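Local coordinates for 457aa long hypothetical protein (Pyrococcus horikoshii, PDB 2CSU) that is of unknown function but combines a Rossmann-like CoA-binding domain with two domains related to those of succinyl-CoA ligases, at residues K217-M220 / E221-R225; F190-L193 / M194-L197; L444-Q447 / A448-G452. All coordinates share one frame; numbering follows the deposited sequence.

All three interactions are local, each within one helix, interaction 3 running off its end. Interactions 1 and 2 sit on helices 216-229 and 190-197 of the flavodoxin-like succinyl-CoA ligase domain. Their centres are about 10 Å apart and the two helices touch. Lys-218 NZ forms a salt bridge with Glu-192 OE2 at 2.8 Å, and Phe-219 CE1 packs on Phe-190 CB at 3.4 Å. Interaction 3 belongs to the Ligase-CoA family region, at the end of helix 434-450. Its centre is about 17 Å from that of interaction 1 and about 20 Å from that of interaction 2. It touches neither; the nearest atoms of interactions 1 and 3 are about 7 Å apart.

Interaction 1: residues K217-M220 / E221-R225; sequences KKFM and EVAKR
Lys-217 and Glu-221 sit one turn apart on helix 216-229, and their side chains run side by side in the same direction. The lysine chain is bent at chi2 (67°) and again at chi4 (88°), which brings NZ alongside the glutamate, with Lys-217 NZ 3.7 Å from Glu-221 CB. The charged ends stay further apart, with Lys-217 NZ 4.0 Å from Glu-221 OE1. Glu-221 OE1 has a long salt bridge to Lys-224 NZ at 3.9 Å.

The backbone polar atoms are paired in the regular i to i+4 way. Glu-221 N bonds to Lys-217 O, Val-222 N to Lys-218 O, and Lys-224 N to Met-220 O. Ala-223 N bonds to Phe-219 O at 2.8 Å. Met-220 O also receives a weak bond from Ser-268 OG.

Lys-218 stretches out fully and spends its charge outside this helix, on Glu-192. Phe-219 turns inward instead. Phe-219 CE2 lies 4.4 Å from Ala-223 CB, and the ring rests on Leu-208 and Ile-210 of strand 205-210.

The backbone bonds therefore hold this turn, while the long salt bridge to Lys-224 and the nearby charge of Lys-217 probably add only modest electrostatic attraction.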
# COMPACT_ATOMS: atom_id res chain seq x y z
N LYS A 217 9.65 33.11 -1.48
CA LYS A 217 8.77 34.19 -1.92
C LYS A 217 8.22 33.93 -3.32
O LYS A 217 7.02 34.02 -3.55
CB LYS A 217 9.54 35.52 -1.90
CG LYS A 217 8.79 36.71 -2.49
CD LYS A 217 7.58 37.11 -1.65
CE LYS A 217 6.63 38.02 -2.41
NZ LYS A 217 5.65 37.22 -3.18
N LYS A 218 9.12 33.63 -4.26
CA LYS A 218 8.74 33.36 -5.64
C LYS A 218 7.86 32.11 -5.73
O LYS A 218 6.87 32.08 -6.47
CB LYS A 218 10.00 33.18 -6.49
CG LYS A 218 9.73 32.90 -7.96
CD LYS A 218 11.03 32.60 -8.71
CE LYS A 218 10.77 32.32 -10.20
NZ LYS A 218 12.03 31.96 -10.91
N PHE A 219 8.23 31.09 -4.96
CA PHE A 219 7.50 29.84 -4.93
C PHE A 219 6.04 30.05 -4.54
O PHE A 219 5.11 29.63 -5.25
CB PHE A 219 8.16 28.89 -3.92
CG PHE A 219 7.54 27.52 -3.86
CD1 PHE A 219 8.17 26.42 -4.46
CD2 PHE A 219 6.32 27.32 -3.21
CE1 PHE A 219 7.59 25.14 -4.40
CE2 PHE A 219 5.73 26.04 -3.14
CZ PHE A 219 6.38 24.95 -3.74
N MSE A 220 5.82 30.72 -3.40
CA MSE A 220 4.47 30.95 -2.93
C MSE A 220 3.60 31.77 -3.88
O MSE A 220 2.43 31.45 -4.10
CB MSE A 220 4.50 31.62 -1.54
CG MSE A 220 4.81 30.64 -0.40
SE MSE A 220 4.44 28.91 -0.81
CE MSE A 220 5.40 28.08 0.39
N GLU A 221 4.16 32.82 -4.48
CA GLU A 221 3.39 33.64 -5.39
C GLU A 221 3.08 32.91 -6.69
O GLU A 221 2.04 33.12 -7.29
CB GLU A 221 4.11 34.97 -5.67
CG GLU A 221 3.25 35.97 -6.43
CD GLU A 221 1.90 36.25 -5.74
OE1 GLU A 221 1.90 36.74 -4.58
OE2 GLU A 221 0.85 35.99 -6.37
N VAL A 222 4.00 32.05 -7.13
CA VAL A 222 3.77 31.27 -8.34
C VAL A 222 2.69 30.23 -8.01
O VAL A 222 1.75 30.02 -8.77
CB VAL A 222 5.07 30.56 -8.81
CG1 VAL A 222 4.72 29.34 -9.64
CG2 VAL A 222 5.92 31.52 -9.65
N ALA A 223 2.83 29.59 -6.86
CA ALA A 223 1.87 28.58 -6.43
C ALA A 223 0.47 29.16 -6.29
O ALA A 223 -0.51 28.54 -6.69
CB ALA A 223 2.31 27.97 -5.09
N LYS A 224 0.38 30.36 -5.71
CA LYS A 224 -0.89 31.05 -5.53
C LYS A 224 -1.63 31.18 -6.85
O LYS A 224 -2.84 30.99 -6.94
CB LYS A 224 -0.59 32.44 -4.97
CG LYS A 224 -1.62 32.87 -3.91
CD LYS A 224 -1.58 34.37 -3.63
CE LYS A 224 -1.37 34.69 -2.15
NZ LYS A 224 -0.89 36.07 -2.01
N ARG A 225 -0.88 31.54 -7.89
CA ARG A 225 -1.50 31.70 -9.21
C ARG A 225 -1.85 30.34 -9.84
O ARG A 225 -2.98 30.09 -10.26
CB ARG A 225 -0.51 32.45 -10.10
CG ARG A 225 -0.66 33.97 -9.99
CD ARG A 225 0.13 34.70 -11.08
NE ARG A 225 1.57 34.64 -10.80
CZ ARG A 225 2.28 33.77 -11.53
NH1 ARG A 225 1.68 33.03 -12.45
NH2 ARG A 225 3.60 33.67 -11.35

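Interaction 2: residues F190-L193 / M194-L197; sequences FAEL and MEYL
Met-194, a selenomethionine, folds its tail back over the preceding turn of helix 190-197. The bend at chi3 (-50°) brings Met-194 CE to 3.6 Å from Ala-191 CA and 4.2 Å from Phe-190 CB. Met-194 N bonds to Phe-190 O at 2.7 Å. Met-194 also packs on Phe-219 and Val-222 of helix 216-229.

Glu-195 N bonds to Ala-191 O. The side chain extends beyond CG and passes close to that same carbonyl, with Glu-195 CG 3.4 Å from Ala-191 O. Glu-195 OE1 comes within 3.7 Å of Glu-192 CA. The two carboxylates are 49° apart in plane and do not touch; that of Glu-192 is held by Arg-123 and Lys-218.

Tyr-196 N bonds to Glu-192 O at 3.2 Å. Its CG is anti to the backbone N (chi1 160°), which carries the ring over to Phe-6. Its hydroxyl bonds to Asp-3.

Leu-197 N closes the series on Leu-193 O, and Leu-197 CG lies 3.3 Å from Leu-193 O. Both leucines pack on Ile-155 of strand 152-156. The helix lies against the parallel strands of the sheet and beside helix 216-229, as in flavodoxin-like alpha/beta folds.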
# COMPACT_ATOMS: atom_id res chain seq x y z
N PHE A 190 11.47 24.62 -8.64
CA PHE A 190 10.05 24.31 -8.49
C PHE A 190 9.19 25.39 -9.16
O PHE A 190 8.31 25.08 -9.98
CB PHE A 190 9.65 24.25 -7.01
CG PHE A 190 10.18 23.05 -6.28
CD1 PHE A 190 9.84 21.77 -6.69
CD2 PHE A 190 10.99 23.21 -5.16
CE1 PHE A 190 10.30 20.65 -5.99
CE2 PHE A 190 11.46 22.11 -4.46
CZ PHE A 190 11.12 20.82 -4.88
N ALA A 191 9.46 26.64 -8.80
CA ALA A 191 8.69 27.78 -9.32
C ALA A 191 8.64 27.83 -10.84
O ALA A 191 7.56 27.96 -11.43
CB ALA A 191 9.26 29.07 -8.79
N GLU A 192 9.80 27.77 -11.47
CA GLU A 192 9.85 27.83 -12.92
C GLU A 192 9.13 26.63 -13.51
O GLU A 192 8.48 26.75 -14.55
CB GLU A 192 11.30 27.88 -13.39
CG GLU A 192 11.90 29.29 -13.37
CD GLU A 192 13.38 29.30 -13.00
OE1 GLU A 192 14.16 28.56 -13.63
OE2 GLU A 192 13.76 30.06 -12.07
N LEU A 193 9.24 25.48 -12.85
CA LEU A 193 8.58 24.29 -13.35
C LEU A 193 7.06 24.41 -13.19
O LEU A 193 6.32 24.03 -14.09
CB LEU A 193 9.10 23.06 -12.63
CG LEU A 193 10.48 22.59 -13.11
CD1 LEU A 193 10.91 21.41 -12.26
CD2 LEU A 193 10.43 22.20 -14.59
N MSE A 194 6.61 24.95 -12.06
CA MSE A 194 5.19 25.13 -11.82
C MSE A 194 4.63 26.14 -12.81
O MSE A 194 3.47 26.02 -13.22
CB MSE A 194 4.91 25.61 -10.39
CG MSE A 194 4.96 24.50 -9.34
SE MSE A 194 4.83 25.08 -7.60
CE MSE A 194 5.95 26.20 -7.65
N GLU A 195 5.43 27.13 -13.20
CA GLU A 195 4.94 28.11 -14.16
C GLU A 195 4.70 27.42 -15.49
O GLU A 195 3.66 27.60 -16.13
CB GLU A 195 5.93 29.27 -14.33
CG GLU A 195 5.90 30.30 -13.19
CD GLU A 195 6.95 31.40 -13.34
OE1 GLU A 195 8.14 31.07 -13.57
OE2 GLU A 195 6.59 32.59 -13.21
N TYR A 196 5.65 26.61 -15.93
CA TYR A 196 5.49 25.91 -17.20
C TYR A 196 4.33 24.90 -17.18
O TYR A 196 3.51 24.86 -18.11
CB TYR A 196 6.79 25.20 -17.55
CG TYR A 196 6.64 24.09 -18.55
CD1 TYR A 196 6.47 24.36 -19.91
CD2 TYR A 196 6.67 22.76 -18.13
CE1 TYR A 196 6.34 23.33 -20.83
CE2 TYR A 196 6.54 21.72 -19.05
CZ TYR A 196 6.38 22.01 -20.39
OH TYR A 196 6.24 20.98 -21.29
N LEU A 197 4.27 24.08 -16.13
CA LEU A 197 3.24 23.06 -15.99
C LEU A 197 1.84 23.62 -15.83
O LEU A 197 0.85 22.93 -16.07
CB LEU A 197 3.57 22.16 -14.79
CG LEU A 197 4.78 21.23 -14.95
CD1 LEU A 197 5.16 20.62 -13.61
CD2 LEU A 197 4.44 20.12 -15.95

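Interaction 3: residues L444-Q447 / A448-G452; sequences LVEQ and AKNVG
Glu-446 and Lys-449 meet across the last turn of helix 434-450, an alpha-helix of the Ligase-CoA family region. Their side chains cross at a slant, and contact is made by the middle of the lysine: Lys-449 CD lies 3.8 Å from Glu-446 CD. The charged ends form a long salt bridge, Glu-446 OE1 to Lys-449 NZ, at 4.0 Å.

On another flank Gln-447 and Asn-450 stand nearly at right angles, their amide planes 73° apart. With chi1 at 174°, Gln-447 CG lies trans to its own N, and a bend at chi2 (66°) carries the amide toward the later turn. Gln-447 OE1 comes to 3.5 Å from Asn-450 ND2. Both amide nitrogens have partners on helix 216-229 and in the loop at Gly-269. Gln-447 NE2 bonds to Thr-227 O, and Asn-450 ND2 makes weak bonds to Thr-227 OG1 and Gly-269 O. The Gln-447 bond joins this helix end to helix 216-229; the weak ones add to it.

The backbone keeps helical pairing throughout, from Ala-448 N on Leu-444 O to Val-451 N on Gln-447 O. Gly-452 then leaves the helix with positive phi. Just before it, Val-451 slants across Gln-447, with Val-451 CG2 3.8 Å from Gln-447 NE2.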
# COMPACT_ATOMS: atom_id res chain seq x y z
N LEU A 444 -10.09 16.81 -3.80
CA LEU A 444 -11.05 17.34 -4.77
C LEU A 444 -11.87 18.50 -4.19
O LEU A 444 -12.11 19.50 -4.87
CB LEU A 444 -11.97 16.21 -5.27
CG LEU A 444 -11.44 15.31 -6.40
CD1 LEU A 444 -12.20 13.98 -6.44
CD2 LEU A 444 -11.59 16.04 -7.74
N VAL A 445 -12.31 18.37 -2.94
CA VAL A 445 -13.10 19.44 -2.33
C VAL A 445 -12.23 20.68 -2.09
O VAL A 445 -12.64 21.79 -2.43
CB VAL A 445 -13.74 18.98 -1.00
CG1 VAL A 445 -14.35 20.16 -0.26
CG2 VAL A 445 -14.82 17.96 -1.28
N GLU A 446 -11.04 20.49 -1.54
CA GLU A 446 -10.14 21.61 -1.28
C GLU A 446 -9.79 22.39 -2.55
O GLU A 446 -9.72 23.62 -2.53
CB GLU A 446 -8.86 21.14 -0.60
CG GLU A 446 -8.85 21.32 0.92
CD GLU A 446 -8.85 22.79 1.35
OE1 GLU A 446 -9.14 23.06 2.54
OE2 GLU A 446 -8.57 23.67 0.51
N GLN A 447 -9.55 21.68 -3.64
CA GLN A 447 -9.22 22.41 -4.86
C GLN A 447 -10.42 23.18 -5.41
O GLN A 447 -10.31 24.21 -6.06
CB GLN A 447 -8.70 21.40 -5.89
CG GLN A 447 -8.45 22.03 -7.26
CD GLN A 447 -7.31 23.02 -7.16
OE1 GLN A 447 -6.71 23.23 -6.12
NE2 GLN A 447 -7.03 23.66 -8.32
N ALA A 448 -11.62 22.61 -5.18
CA ALA A 448 -12.83 23.33 -5.53
C ALA A 448 -12.90 24.65 -4.77
O ALA A 448 -13.31 25.68 -5.29
CB ALA A 448 -14.03 22.45 -5.17
N LYS A 449 -12.52 24.58 -3.48
CA LYS A 449 -12.43 25.81 -2.69
C LYS A 449 -11.52 26.83 -3.38
O LYS A 449 -11.88 27.97 -3.62
CB LYS A 449 -11.84 25.45 -1.32
CG LYS A 449 -12.90 25.09 -0.29
CD LYS A 449 -12.32 24.23 0.83
CE LYS A 449 -12.72 24.72 2.23
NZ LYS A 449 -13.06 23.58 3.08
N ASN A 450 -10.28 26.37 -3.65
CA ASN A 450 -9.29 27.25 -4.26
C ASN A 450 -9.83 27.97 -5.50
O ASN A 450 -9.80 29.19 -5.60
CB ASN A 450 -8.07 26.40 -4.61
CG ASN A 450 -7.30 26.10 -3.34
OD1 ASN A 450 -7.71 26.44 -2.24
ND2 ASN A 450 -6.14 25.45 -3.53
N VAL A 451 -10.30 27.18 -6.48
CA VAL A 451 -10.86 27.83 -7.67
C VAL A 451 -12.16 28.58 -7.34
O VAL A 451 -12.75 29.24 -8.18
CB VAL A 451 -11.13 26.78 -8.75
CG1 VAL A 451 -11.74 27.45 -9.97
CG2 VAL A 451 -9.84 26.11 -9.16
N GLY A 452 -12.58 28.46 -6.08
CA GLY A 452 -13.79 29.14 -5.64
C GLY A 452 -15.07 28.52 -6.15
O GLY A 452 -15.64 28.96 -7.16